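Local coordinates for protein iron-regulated transcriptional activator AFT2 (Saccharomyces cerevisiae, PDB 4LMG) that activates the genes of the iron regulon when iron is low, by binding the iron-responsive element 5'-CACCC-3' in their promoters, at residues 26-30 against 111-115; 33-37 against 48-52; 72-78 against 92-98. All coordinates share one frame; numbering follows the deposited sequence.

Contact 1: 26-30 against 111-115; sequences QKIFY and DYKKF
An aromatic cluster of Tyr30, Tyr112 and Phe115 joins helix 21-29 and the turn after it to helix 110-121. Tyr30 stands in the middle and plays both parts of a T-shaped pair. Its edge is driven at the face of Phe115, with CE2 of Tyr30 3.6 Å from CG of Phe115 and the planes at 70°. One face of Tyr30 in turn receives the edge of Tyr112, whose CD1 comes to 3.7 Å from Tyr30 CE2, toward the rim of the ring; here the planes are at 77°. Tyr112 can offer that edge because its CG lies anti to the backbone N (chi1 179°). Lys27 lays CG at the edge of the Phe115 ring, 3.9 Å from CE1, while Gln26 passes alongside, its CB 3.6 Å from the same Phe115 CE1. The amide of Gln26 then reaches across through a water, which accepts from Gln26 NE2 at 3.1 Å and donates to Asp111 O at 2.8 Å. Phe131 of helix 125-139 adds another edge-to-face partner for Phe115, and Tyr112 OH is hydrogen-bonded to Glu135. Interlocked edge-to-face rings make this a buried aromatic cluster, packing helices 21-29, 110-121 and 125-139 together next to the WRKY-GCM1 sheet.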
loop_
_atom_site.group_PDB
_atom_site.type_symbol
_atom_site.label_atom_id
_atom_site.label_comp_id
_atom_site.label_asym_id
_atom_site.label_seq_id
_atom_site.Cartn_x
_atom_site.Cartn_y
_atom_site.Cartn_z
ATOM N N GLN A 26 -12.800 3.044 -16.361
ATOM C CA GLN A 26 -12.056 2.215 -17.305
ATOM C C GLN A 26 -12.816 2.056 -18.617
ATOM O O GLN A 26 -12.224 2.087 -19.693
ATOM C CB GLN A 26 -11.749 0.839 -16.705
ATOM C CG GLN A 26 -10.695 0.854 -15.612
ATOM C CD GLN A 26 -10.527 -0.499 -14.952
ATOM O OE1 GLN A 26 -11.502 -1.127 -14.541
ATOM N NE2 GLN A 26 -9.287 -0.960 -14.858
ATOM N N LYS A 27 -14.130 1.879 -18.522
ATOM C CA LYS A 27 -14.962 1.764 -19.710
ATOM C C LYS A 27 -14.819 3.000 -20.585
ATOM O O LYS A 27 -14.881 2.912 -21.808
ATOM C CB LYS A 27 -16.429 1.562 -19.330
ATOM C CG LYS A 27 -16.742 0.189 -18.757
ATOM C CD LYS A 27 -18.215 0.073 -18.390
ATOM C CE LYS A 27 -19.104 0.388 -19.580
ATOM N NZ LYS A 27 -20.547 0.298 -19.231
ATOM N N ILE A 28 -14.614 4.148 -19.950
ATOM C CA ILE A 28 -14.549 5.416 -20.667
ATOM C C ILE A 28 -13.148 5.736 -21.177
ATOM O O ILE A 28 -12.982 6.217 -22.298
ATOM C CB ILE A 28 -15.022 6.587 -19.781
ATOM C CG1 ILE A 28 -16.471 6.375 -19.344
ATOM C CG2 ILE A 28 -14.877 7.905 -20.522
ATOM C CD1 ILE A 28 -16.994 7.464 -18.443
ATOM N N PHE A 29 -12.137 5.469 -20.358
ATOM C CA PHE A 29 -10.788 5.913 -20.691
ATOM C C PHE A 29 -9.912 4.890 -21.410
ATOM O O PHE A 29 -9.004 5.262 -22.153
ATOM C CB PHE A 29 -10.094 6.493 -19.458
ATOM C CG PHE A 29 -10.575 7.867 -19.108
ATOM C CD1 PHE A 29 -9.996 8.983 -19.692
ATOM C CD2 PHE A 29 -11.631 8.044 -18.231
ATOM C CE1 PHE A 29 -10.449 10.253 -19.387
ATOM C CE2 PHE A 29 -12.089 9.313 -17.925
ATOM C CZ PHE A 29 -11.494 10.417 -18.503
ATOM N N TYR A 30 -10.187 3.608 -21.201
ATOM C CA TYR A 30 -9.466 2.562 -21.920
ATOM C C TYR A 30 -9.496 2.787 -23.435
ATOM O O TYR A 30 -8.461 2.710 -24.091
ATOM C CB TYR A 30 -10.013 1.176 -21.572
ATOM C CG TYR A 30 -9.213 0.438 -20.523
ATOM C CD1 TYR A 30 -7.866 0.712 -20.327
ATOM C CD2 TYR A 30 -9.806 -0.538 -19.734
ATOM C CE1 TYR A 30 -7.132 0.035 -19.371
ATOM C CE2 TYR A 30 -9.081 -1.220 -18.778
ATOM C CZ TYR A 30 -7.745 -0.931 -18.599
ATOM O OH TYR A 30 -7.024 -1.613 -17.645
ATOM N N ASP A 111 -4.412 -5.983 -16.003
ATOM C CA ASP A 111 -5.578 -5.242 -15.533
ATOM C C ASP A 111 -6.646 -5.106 -16.614
ATOM O O ASP A 111 -7.839 -5.148 -16.317
ATOM C CB ASP A 111 -5.177 -3.877 -14.967
ATOM C CG ASP A 111 -4.801 -3.950 -13.497
ATOM O OD1 ASP A 111 -5.535 -4.606 -12.726
ATOM O OD2 ASP A 111 -3.771 -3.359 -13.110
ATOM N N TYR A 112 -6.225 -4.947 -17.865
ATOM C CA TYR A 112 -7.187 -4.906 -18.958
ATOM C C TYR A 112 -7.891 -6.250 -19.087
ATOM O O TYR A 112 -9.112 -6.317 -19.216
ATOM C CB TYR A 112 -6.519 -4.541 -20.282
ATOM C CG TYR A 112 -7.498 -4.523 -21.438
ATOM C CD1 TYR A 112 -8.386 -3.467 -21.602
ATOM C CD2 TYR A 112 -7.544 -5.567 -22.355
ATOM C CE1 TYR A 112 -9.288 -3.446 -22.648
ATOM C CE2 TYR A 112 -8.443 -5.554 -23.408
ATOM C CZ TYR A 112 -9.312 -4.490 -23.549
ATOM O OH TYR A 112 -10.210 -4.467 -24.590
ATOM N N LYS A 113 -7.111 -7.323 -19.045
ATOM C CA LYS A 113 -7.668 -8.663 -19.141
ATOM C C LYS A 113 -8.638 -8.921 -17.996
ATOM O O LYS A 113 -9.711 -9.490 -18.196
ATOM C CB LYS A 113 -6.553 -9.708 -19.161
ATOM C CG LYS A 113 -5.648 -9.598 -20.380
ATOM C CD LYS A 113 -4.509 -10.605 -20.323
ATOM C CE LYS A 113 -3.593 -10.466 -21.526
ATOM N NZ LYS A 113 -4.312 -10.727 -22.804
ATOM N N LYS A 114 -8.261 -8.488 -16.797
ATOM C CA LYS A 114 -9.144 -8.599 -15.644
ATOM C C LYS A 114 -10.366 -7.704 -15.827
ATOM O O LYS A 114 -11.477 -8.070 -15.446
ATOM C CB LYS A 114 -8.404 -8.236 -14.355
ATOM C CG LYS A 114 -7.403 -9.287 -13.904
ATOM C CD LYS A 114 -6.729 -8.894 -12.602
ATOM C CE LYS A 114 -5.855 -10.025 -12.077
ATOM N NZ LYS A 114 -5.136 -9.645 -10.830
ATOM N N PHE A 115 -10.151 -6.529 -16.411
ATOM C CA PHE A 115 -11.245 -5.612 -16.722
ATOM C C PHE A 115 -12.217 -6.269 -17.692
ATOM O O PHE A 115 -13.433 -6.186 -17.526
ATOM C CB PHE A 115 -10.694 -4.318 -17.323
ATOM C CG PHE A 115 -11.711 -3.517 -18.091
ATOM C CD1 PHE A 115 -12.617 -2.702 -17.432
ATOM C CD2 PHE A 115 -11.750 -3.567 -19.477
ATOM C CE1 PHE A 115 -13.550 -1.959 -18.138
ATOM C CE2 PHE A 115 -12.678 -2.827 -20.187
ATOM C CZ PHE A 115 -13.580 -2.021 -19.516
HETATM O O HOH W 1 -8.978 -3.963 -14.058
#

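Contact 2: 33-37 against 48-52; sequences GIDIV and FKCRS. With ZN (zinc ion), chain I; nucleotides of chain G.
Asp35 and Arg51 meet in a side-on salt bridge in which NE and NH2 of the guanidinium each take one carboxylate oxygen. The bond from Arg51 NE to OD2 of Asp35 is short, 2.8 Å, and nearly straight at 176°; it lies in the guanidinium plane but comes from above the carboxylate plane. Arg51 NH2 reaches OD1 of Asp35 at 3.2 Å with a more bent geometry, the two flat groups being turned 62° apart. Val37 lies over one face of the guanidinium, its CG1 3.5 Å from Arg51 NH1, so the group is held at its edge by charge and on its face by a methyl. NH2 also pairs with Asp111 of helix 110-121, which ties the arginine to a second carboxylate.

Behind these side chains runs the antiparallel pairing of strands 36-42 and 45-50. Val37 and Lys49 form a hydrogen-bonded pair, with Val37 N to Lys49 O at 2.7 Å, and Arg51 N prolongs the pairing with a bond to Asp35 O. Ile36 and Phe48 pack on Leu25 of helix 21-29, whereas Val37 and Lys49 share the DNA side. The side chain of Cys50 points away from segment 33-37, and Cys50 SG binds the zinc ion at 2.3 Å, a site completed by Cys73, His97 and His99.

One residue beyond Arg51, Ser52 grips two successive phosphates of DNA chain G: its N donates to OP1 of DG9 at 2.8 Å, and its OG to OP1 of DT8 at 2.7 Å. Sharing Arg51 between two carboxylates probably offsets much of its charge and fixes its rotation, while uncharged donors of Ser52 bind the backbone; metal ligand, ion pair and phosphate contact thus follow one another within three residues.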
loop_
_atom_site.group_PDB
_atom_site.type_symbol
_atom_site.label_atom_id
_atom_site.label_comp_id
_atom_site.label_asym_id
_atom_site.label_seq_id
_atom_site.Cartn_x
_atom_site.Cartn_y
_atom_site.Cartn_z
ATOM N N GLY A 33 -6.861 5.028 -24.849
ATOM C CA GLY A 33 -5.469 4.677 -24.628
ATOM C C GLY A 33 -4.984 5.160 -23.273
ATOM O O GLY A 33 -3.794 5.411 -23.073
ATOM N N ILE A 34 -5.918 5.293 -22.340
ATOM C CA ILE A 34 -5.598 5.760 -20.998
ATOM C C ILE A 34 -5.854 4.661 -19.979
ATOM O O ILE A 34 -6.971 4.153 -19.867
ATOM C CB ILE A 34 -6.410 7.014 -20.628
ATOM C CG1 ILE A 34 -6.060 8.161 -21.575
ATOM C CG2 ILE A 34 -6.143 7.415 -19.182
ATOM C CD1 ILE A 34 -6.908 9.400 -21.386
ATOM N N ASP A 35 -4.804 4.302 -19.244
ATOM C CA ASP A 35 -4.847 3.210 -18.280
ATOM C C ASP A 35 -4.882 3.777 -16.862
ATOM O O ASP A 35 -3.850 4.165 -16.317
ATOM C CB ASP A 35 -3.614 2.319 -18.462
ATOM C CG ASP A 35 -3.681 1.039 -17.647
ATOM O OD1 ASP A 35 -4.574 0.915 -16.781
ATOM O OD2 ASP A 35 -2.829 0.153 -17.871
ATOM N N ILE A 36 -6.068 3.826 -16.267
ATOM C CA ILE A 36 -6.231 4.466 -14.965
ATOM C C ILE A 36 -5.889 3.547 -13.794
ATOM O O ILE A 36 -6.268 2.377 -13.773
ATOM C CB ILE A 36 -7.666 4.987 -14.759
ATOM C CG1 ILE A 36 -8.659 3.825 -14.794
ATOM C CG2 ILE A 36 -8.016 6.040 -15.806
ATOM C CD1 ILE A 36 -10.019 4.171 -14.252
ATOM N N VAL A 37 -5.168 4.092 -12.821
ATOM C CA VAL A 37 -4.953 3.401 -11.554
ATOM C C VAL A 37 -5.388 4.300 -10.399
ATOM O O VAL A 37 -5.547 5.510 -10.572
ATOM C CB VAL A 37 -3.480 2.985 -11.360
ATOM C CG1 VAL A 37 -3.089 1.926 -12.379
ATOM C CG2 VAL A 37 -2.562 4.195 -11.458
ATOM N N PHE A 48 -7.568 9.143 -9.205
ATOM C CA PHE A 48 -7.037 8.256 -10.226
ATOM C C PHE A 48 -5.921 8.938 -11.002
ATOM O O PHE A 48 -5.870 10.166 -11.084
ATOM C CB PHE A 48 -8.145 7.845 -11.198
ATOM C CG PHE A 48 -9.316 7.174 -10.542
ATOM C CD1 PHE A 48 -10.348 7.922 -10.001
ATOM C CD2 PHE A 48 -9.393 5.793 -10.480
ATOM C CE1 PHE A 48 -11.429 7.306 -9.405
ATOM C CE2 PHE A 48 -10.470 5.172 -9.885
ATOM C CZ PHE A 48 -11.491 5.929 -9.348
ATOM N N LYS A 49 -5.029 8.134 -11.568
ATOM C CA LYS A 49 -3.998 8.646 -12.463
ATOM C C LYS A 49 -3.591 7.572 -13.465
ATOM O O LYS A 49 -4.074 6.441 -13.404
ATOM C CB LYS A 49 -2.782 9.125 -11.672
ATOM C CG LYS A 49 -2.089 8.035 -10.873
ATOM C CD LYS A 49 -0.916 8.606 -10.102
ATOM C CE LYS A 49 -0.248 7.550 -9.239
ATOM N NZ LYS A 49 0.765 8.165 -8.339
ATOM N N CYS A 50 -2.707 7.928 -14.390
ATOM C CA CYS A 50 -2.218 6.964 -15.368
ATOM C C CYS A 50 -1.287 5.966 -14.704
ATOM O O CYS A 50 -0.427 6.344 -13.910
ATOM C CB CYS A 50 -1.485 7.665 -16.513
ATOM S SG CYS A 50 -2.558 8.531 -17.679
ATOM N N ARG A 51 -1.464 4.689 -15.023
ATOM C CA ARG A 51 -0.534 3.676 -14.555
ATOM C C ARG A 51 0.884 4.122 -14.877
ATOM O O ARG A 51 1.145 4.673 -15.949
ATOM C CB ARG A 51 -0.805 2.324 -15.208
ATOM C CG ARG A 51 0.113 1.222 -14.704
ATOM C CD ARG A 51 -0.136 -0.081 -15.430
ATOM N NE ARG A 51 -1.558 -0.396 -15.470
ATOM C CZ ARG A 51 -2.240 -0.908 -14.453
ATOM N NH1 ARG A 51 -1.631 -1.167 -13.302
ATOM N NH2 ARG A 51 -3.534 -1.160 -14.587
ATOM N N SER A 52 1.795 3.890 -13.940
ATOM C CA SER A 52 3.187 4.260 -14.124
ATOM C C SER A 52 3.882 3.217 -14.996
ATOM O O SER A 52 3.947 2.038 -14.639
ATOM C CB SER A 52 3.882 4.379 -12.766
ATOM O OG SER A 52 5.174 4.946 -12.893
HETATM ZN ZN ZN I . -1.096 10.035 -18.574
ATOM P P DG G 9 1.061 2.669 -10.069
ATOM O OP1 DG G 9 1.291 2.519 -11.521
ATOM O OP2 DG G 9 0.998 4.031 -9.486
ATOM O "O5'" DG G 9 -0.272 1.884 -9.677
ATOM C "C5'" DG G 9 -0.314 0.487 -9.944
ATOM C "C4'" DG G 9 -1.153 -0.246 -8.914
ATOM O "O4'" DG G 9 -0.394 -0.436 -7.689
ATOM C "C3'" DG G 9 -2.430 0.463 -8.488
ATOM O "O3'" DG G 9 -3.381 -0.540 -8.162
ATOM C "C2'" DG G 9 -1.975 1.254 -7.262
ATOM C "C1'" DG G 9 -0.987 0.279 -6.621
ATOM N N9 DG G 9 0.113 0.884 -5.866
ATOM C C8 DG G 9 0.920 1.926 -6.254
ATOM N N7 DG G 9 1.831 2.237 -5.373
ATOM C C5 DG G 9 1.627 1.334 -4.338
ATOM C C6 DG G 9 2.315 1.181 -3.109
ATOM O O6 DG G 9 3.275 1.835 -2.677
ATOM N N1 DG G 9 1.785 0.145 -2.345
ATOM C C2 DG G 9 0.724 -0.644 -2.727
ATOM N N2 DG G 9 0.348 -1.596 -1.860
ATOM N N3 DG G 9 0.071 -0.512 -3.875
ATOM C C4 DG G 9 0.575 0.495 -4.628
ATOM P P DT G 8 7.447 3.105 -11.132
ATOM O OP1 DT G 8 7.186 3.117 -12.588
ATOM O OP2 DT G 8 7.939 4.328 -10.460
ATOM O "O5'" DT G 8 6.125 2.644 -10.363
ATOM C "C5'" DT G 8 5.514 1.413 -10.708
ATOM C "C4'" DT G 8 4.398 1.097 -9.733
ATOM O "O4'" DT G 8 4.942 0.556 -8.501
ATOM C "C3'" DT G 8 3.542 2.290 -9.322
ATOM O "O3'" DT G 8 2.205 1.850 -9.296
ATOM C "C2'" DT G 8 4.036 2.591 -7.909
ATOM C "C1'" DT G 8 4.259 1.166 -7.426
ATOM N N1 DT G 8 5.081 1.002 -6.187
ATOM C C2 DT G 8 4.763 -0.032 -5.340
ATOM O O2 DT G 8 3.844 -0.801 -5.552
ATOM N N3 DT G 8 5.560 -0.133 -4.228
ATOM C C4 DT G 8 6.623 0.682 -3.891
ATOM O O4 DT G 8 7.276 0.512 -2.867
ATOM C C5 DT G 8 6.903 1.743 -4.823
ATOM C C7 DT G 8 8.036 2.686 -4.553
ATOM C C6 DT G 8 6.133 1.853 -5.915
ATOM P P DC G 10 -4.947 -0.195 -8.139
ATOM O OP1 DC G 10 -5.694 -1.455 -8.332
ATOM O OP2 DC G 10 -5.180 0.938 -9.063
ATOM O "O5'" DC G 10 -5.191 0.330 -6.644
ATOM C "C5'" DC G 10 -5.206 -0.592 -5.564
ATOM C "C4'" DC G 10 -5.139 0.117 -4.219
ATOM O "O4'" DC G 10 -3.773 0.523 -3.932
ATOM C "C3'" DC G 10 -5.995 1.386 -4.086
ATOM O "O3'" DC G 10 -6.788 1.323 -2.915
ATOM C "C2'" DC G 10 -4.954 2.490 -3.913
ATOM C "C1'" DC G 10 -3.888 1.702 -3.165
ATOM N N1 DC G 10 -2.572 2.390 -3.047
ATOM C C2 DC G 10 -1.793 2.156 -1.910
ATOM O O2 DC G 10 -2.211 1.381 -1.041
ATOM N N3 DC G 10 -0.599 2.784 -1.794
ATOM C C4 DC G 10 -0.174 3.612 -2.747
ATOM N N4 DC G 10 1.016 4.201 -2.570
ATOM C C5 DC G 10 -0.956 3.868 -3.916
ATOM C C6 DC G 10 -2.136 3.242 -4.021
#

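Contact 3: 72-78 against 92-98; sequences ACPFRIR and VMNNIHS. With ZN (zinc ion), chain I; nucleotides of chain H.
Segments 72-78 and 92-98 run antiparallel, paired as strands at one end and continuing as loops, still close together, to the zinc ion. Arg76 and Met93 form a hydrogen-bonded pair, with Met93 N to Arg76 O at 2.7 Å and a longer return bond from Arg76 N to Met93 O. Ile77 and Val92 follow as a non-hydrogen-bonded pair. Past the strands, Phe75 and His97 lie side by side in an offset stack, centroids 4.5 Å apart and planes at 23°. Val92 CG1 comes obliquely to Phe75 CE2, 3.7 Å away. The stack includes a metal ligand: His97 ND1 binds the zinc ion at 2.1 Å and Cys73 SG at 2.3 Å, with Cys50 and His99 as the other ligands. A zinc site of two cysteines and two histidines at the end of a sheet is a hallmark of the WRKY-GCM1 fold. On the face that carries Arg76 and Met93, Arg76 bends at chi2 (-58°), and its NH1 hydrogen-bonds to Cys73 O and Phe75 O, each at 2.8 Å, on an in-plane lone pair of the first but above the carbonyl plane of the second. Its guanidinium lies against the adenine of DA1 in DNA chain H, with C2 over its face. Nearby, the extended Met93 rests CE on Arg78 CB, 3.6 Å away.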
loop_
_atom_site.group_PDB
_atom_site.type_symbol
_atom_site.label_atom_id
_atom_site.label_comp_id
_atom_site.label_asym_id
_atom_site.label_seq_id
_atom_site.Cartn_x
_atom_site.Cartn_y
_atom_site.Cartn_z
ATOM N N ALA A 72 6.884 11.410 -15.177
ATOM C CA ALA A 72 5.631 11.333 -14.432
ATOM C C ALA A 72 4.522 12.115 -15.130
ATOM O O ALA A 72 4.720 13.258 -15.543
ATOM C CB ALA A 72 5.828 11.840 -13.015
ATOM N N CYS A 73 3.355 11.491 -15.257
ATOM C CA CYS A 73 2.223 12.113 -15.930
ATOM C C CYS A 73 1.325 12.855 -14.946
ATOM O O CYS A 73 0.938 12.303 -13.918
ATOM C CB CYS A 73 1.413 11.064 -16.688
ATOM S SG CYS A 73 0.034 11.750 -17.613
ATOM N N PRO A 74 0.982 14.111 -15.271
ATOM C CA PRO A 74 0.203 15.006 -14.408
ATOM C C PRO A 74 -1.300 14.726 -14.439
ATOM O O PRO A 74 -2.017 15.170 -13.543
ATOM C CB PRO A 74 0.486 16.383 -15.007
ATOM C CG PRO A 74 0.683 16.106 -16.459
ATOM C CD PRO A 74 1.376 14.767 -16.532
ATOM N N PHE A 75 -1.762 14.011 -15.461
ATOM C CA PHE A 75 -3.179 13.677 -15.601
ATOM C C PHE A 75 -3.765 13.154 -14.291
ATOM O O PHE A 75 -3.177 12.288 -13.641
ATOM C CB PHE A 75 -3.366 12.640 -16.710
ATOM C CG PHE A 75 -4.799 12.246 -16.946
ATOM C CD1 PHE A 75 -5.319 11.093 -16.379
ATOM C CD2 PHE A 75 -5.622 13.019 -17.752
ATOM C CE1 PHE A 75 -6.636 10.723 -16.605
ATOM C CE2 PHE A 75 -6.936 12.654 -17.980
ATOM C CZ PHE A 75 -7.444 11.505 -17.406
ATOM N N ARG A 76 -4.923 13.686 -13.908
ATOM C CA ARG A 76 -5.579 13.273 -12.672
ATOM C C ARG A 76 -7.097 13.253 -12.802
ATOM O O ARG A 76 -7.693 14.146 -13.400
ATOM C CB ARG A 76 -5.187 14.194 -11.513
ATOM C CG ARG A 76 -3.767 14.014 -11.003
ATOM C CD ARG A 76 -3.518 12.587 -10.546
ATOM N NE ARG A 76 -2.216 12.441 -9.899
ATOM C CZ ARG A 76 -1.058 12.386 -10.551
ATOM N NH1 ARG A 76 -1.033 12.470 -11.875
ATOM N NH2 ARG A 76 0.076 12.249 -9.879
ATOM N N ILE A 77 -7.716 12.225 -12.238
ATOM C CA ILE A 77 -9.166 12.186 -12.116
ATOM C C ILE A 77 -9.532 12.111 -10.639
ATOM O O ILE A 77 -8.985 11.295 -9.895
ATOM C CB ILE A 77 -9.774 10.984 -12.852
ATOM C CG1 ILE A 77 -9.406 11.024 -14.336
ATOM C CG2 ILE A 77 -11.284 10.968 -12.684
ATOM C CD1 ILE A 77 -10.031 9.912 -15.141
ATOM N N ARG A 78 -10.448 12.969 -10.213
ATOM C CA ARG A 78 -10.851 13.002 -8.814
ATOM C C ARG A 78 -12.358 12.834 -8.671
ATOM O O ARG A 78 -13.133 13.649 -9.162
ATOM C CB ARG A 78 -10.390 14.304 -8.158
ATOM C CG ARG A 78 -10.585 14.354 -6.650
ATOM C CD ARG A 78 -9.737 15.458 -6.039
ATOM N NE ARG A 78 -9.971 15.609 -4.607
ATOM C CZ ARG A 78 -10.809 16.496 -4.078
ATOM N NH1 ARG A 78 -11.493 17.314 -4.867
ATOM N NH2 ARG A 78 -10.962 16.566 -2.763
ATOM N N VAL A 92 -11.966 15.871 -14.137
ATOM C CA VAL A 92 -10.683 15.590 -14.764
ATOM C C VAL A 92 -9.774 16.809 -14.640
ATOM O O VAL A 92 -10.181 17.931 -14.941
ATOM C CB VAL A 92 -10.844 15.240 -16.255
ATOM C CG1 VAL A 92 -9.483 15.069 -16.905
ATOM C CG2 VAL A 92 -11.686 13.984 -16.421
ATOM N N MET A 93 -8.543 16.580 -14.194
ATOM C CA MET A 93 -7.567 17.648 -14.020
ATOM C C MET A 93 -6.348 17.399 -14.904
ATOM O O MET A 93 -6.092 16.266 -15.309
ATOM C CB MET A 93 -7.136 17.729 -12.556
ATOM C CG MET A 93 -8.294 17.732 -11.572
ATOM S SD MET A 93 -7.760 17.564 -9.859
ATOM C CE MET A 93 -9.337 17.622 -9.011
ATOM N N ASN A 94 -5.597 18.459 -15.191
ATOM C CA ASN A 94 -4.407 18.358 -16.032
ATOM C C ASN A 94 -4.594 17.367 -17.171
ATOM O O ASN A 94 -3.969 16.308 -17.195
ATOM C CB ASN A 94 -3.185 17.971 -15.198
ATOM C CG ASN A 94 -2.712 19.095 -14.300
ATOM O OD1 ASN A 94 -2.724 18.975 -13.074
ATOM N ND2 ASN A 94 -2.290 20.198 -14.907
ATOM N N ASN A 95 -5.457 17.720 -18.117
ATOM C CA ASN A 95 -5.791 16.827 -19.217
ATOM C C ASN A 95 -4.603 16.521 -20.129
ATOM O O ASN A 95 -4.746 15.827 -21.136
ATOM C CB ASN A 95 -6.951 17.403 -20.028
ATOM C CG ASN A 95 -7.530 16.402 -20.999
ATOM O OD1 ASN A 95 -7.448 16.577 -22.214
ATOM N ND2 ASN A 95 -8.105 15.333 -20.466
ATOM N N ILE A 96 -3.432 17.038 -19.765
ATOM C CA ILE A 96 -2.221 16.835 -20.549
ATOM C C ILE A 96 -1.459 15.605 -20.074
ATOM O O ILE A 96 -1.340 15.365 -18.874
ATOM C CB ILE A 96 -1.287 18.051 -20.452
ATOM C CG1 ILE A 96 -2.055 19.339 -20.758
ATOM C CG2 ILE A 96 -0.098 17.886 -21.388
ATOM C CD1 ILE A 96 -1.234 20.596 -20.574
ATOM N N HIS A 97 -0.942 14.830 -21.021
ATOM C CA HIS A 97 -0.157 13.646 -20.691
ATOM C C HIS A 97 1.307 13.824 -21.075
ATOM O O HIS A 97 1.631 14.578 -21.992
ATOM C CB HIS A 97 -0.729 12.407 -21.382
ATOM C CG HIS A 97 -2.089 12.018 -20.895
ATOM N ND1 HIS A 97 -2.283 11.104 -19.883
ATOM C CD2 HIS A 97 -3.323 12.415 -21.286
ATOM C CE1 HIS A 97 -3.579 10.956 -19.670
ATOM N NE2 HIS A 97 -4.231 11.740 -20.509
ATOM N N SER A 98 2.186 13.123 -20.368
ATOM C CA SER A 98 3.617 13.190 -20.632
ATOM C C SER A 98 4.062 11.966 -21.418
ATOM O O SER A 98 5.245 11.626 -21.440
ATOM C CB SER A 98 4.392 13.253 -19.316
ATOM O OG SER A 98 4.239 12.047 -18.587
HETATM ZN ZN ZN I . -1.096 10.035 -18.574
ATOM O "O5'" DA H 1 -7.034 17.560 -5.772
ATOM C "C5'" DA H 1 -6.067 16.998 -6.656
ATOM C "C4'" DA H 1 -5.581 15.650 -6.150
ATOM O "O4'" DA H 1 -4.714 15.046 -7.139
ATOM C "C3'" DA H 1 -4.735 15.695 -4.887
ATOM O "O3'" DA H 1 -4.764 14.429 -4.237
ATOM C "C2'" DA H 1 -3.350 15.999 -5.448
ATOM C "C1'" DA H 1 -3.361 15.251 -6.779
ATOM N N9 DA H 1 -2.713 15.984 -7.863
ATOM C C8 DA H 1 -3.256 16.984 -8.623
ATOM N N7 DA H 1 -2.440 17.463 -9.531
ATOM C C5 DA H 1 -1.281 16.725 -9.356
ATOM C C6 DA H 1 -0.034 16.748 -10.012
ATOM N N6 DA H 1 0.253 17.581 -11.019
ATOM N N1 DA H 1 0.908 15.878 -9.591
ATOM C C2 DA H 1 0.616 15.046 -8.584
ATOM N N3 DA H 1 -0.516 14.930 -7.891
ATOM C C4 DA H 1 -1.432 15.807 -8.331
#

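In the fold
From the N terminus of this DNA-binding part of AFT2, helix 21-29 supplies the first half of contact 1 and leads through a Schellman motif at Gly33 into strand 36-42. Contact 2 closes first, a short loop between strands 36-42 and 45-50. Contact 3 follows in series, closing the next hairpin, 76-82 with 87-93. Both are nested inside the long loop that contact 1 closes when helix 110-121 returns to helix 21-29. Contacts 2 and 3 meet in one sheet, where strands 45-50 and 76-82 are neighbours, and share the zinc ion. Phe29 packs on Phe75, Ile77 and Val92 of contact 3, and the Asp111-Arg51 salt bridge joins contacts 1 and 2, so helices, sheet and metal site are tied together.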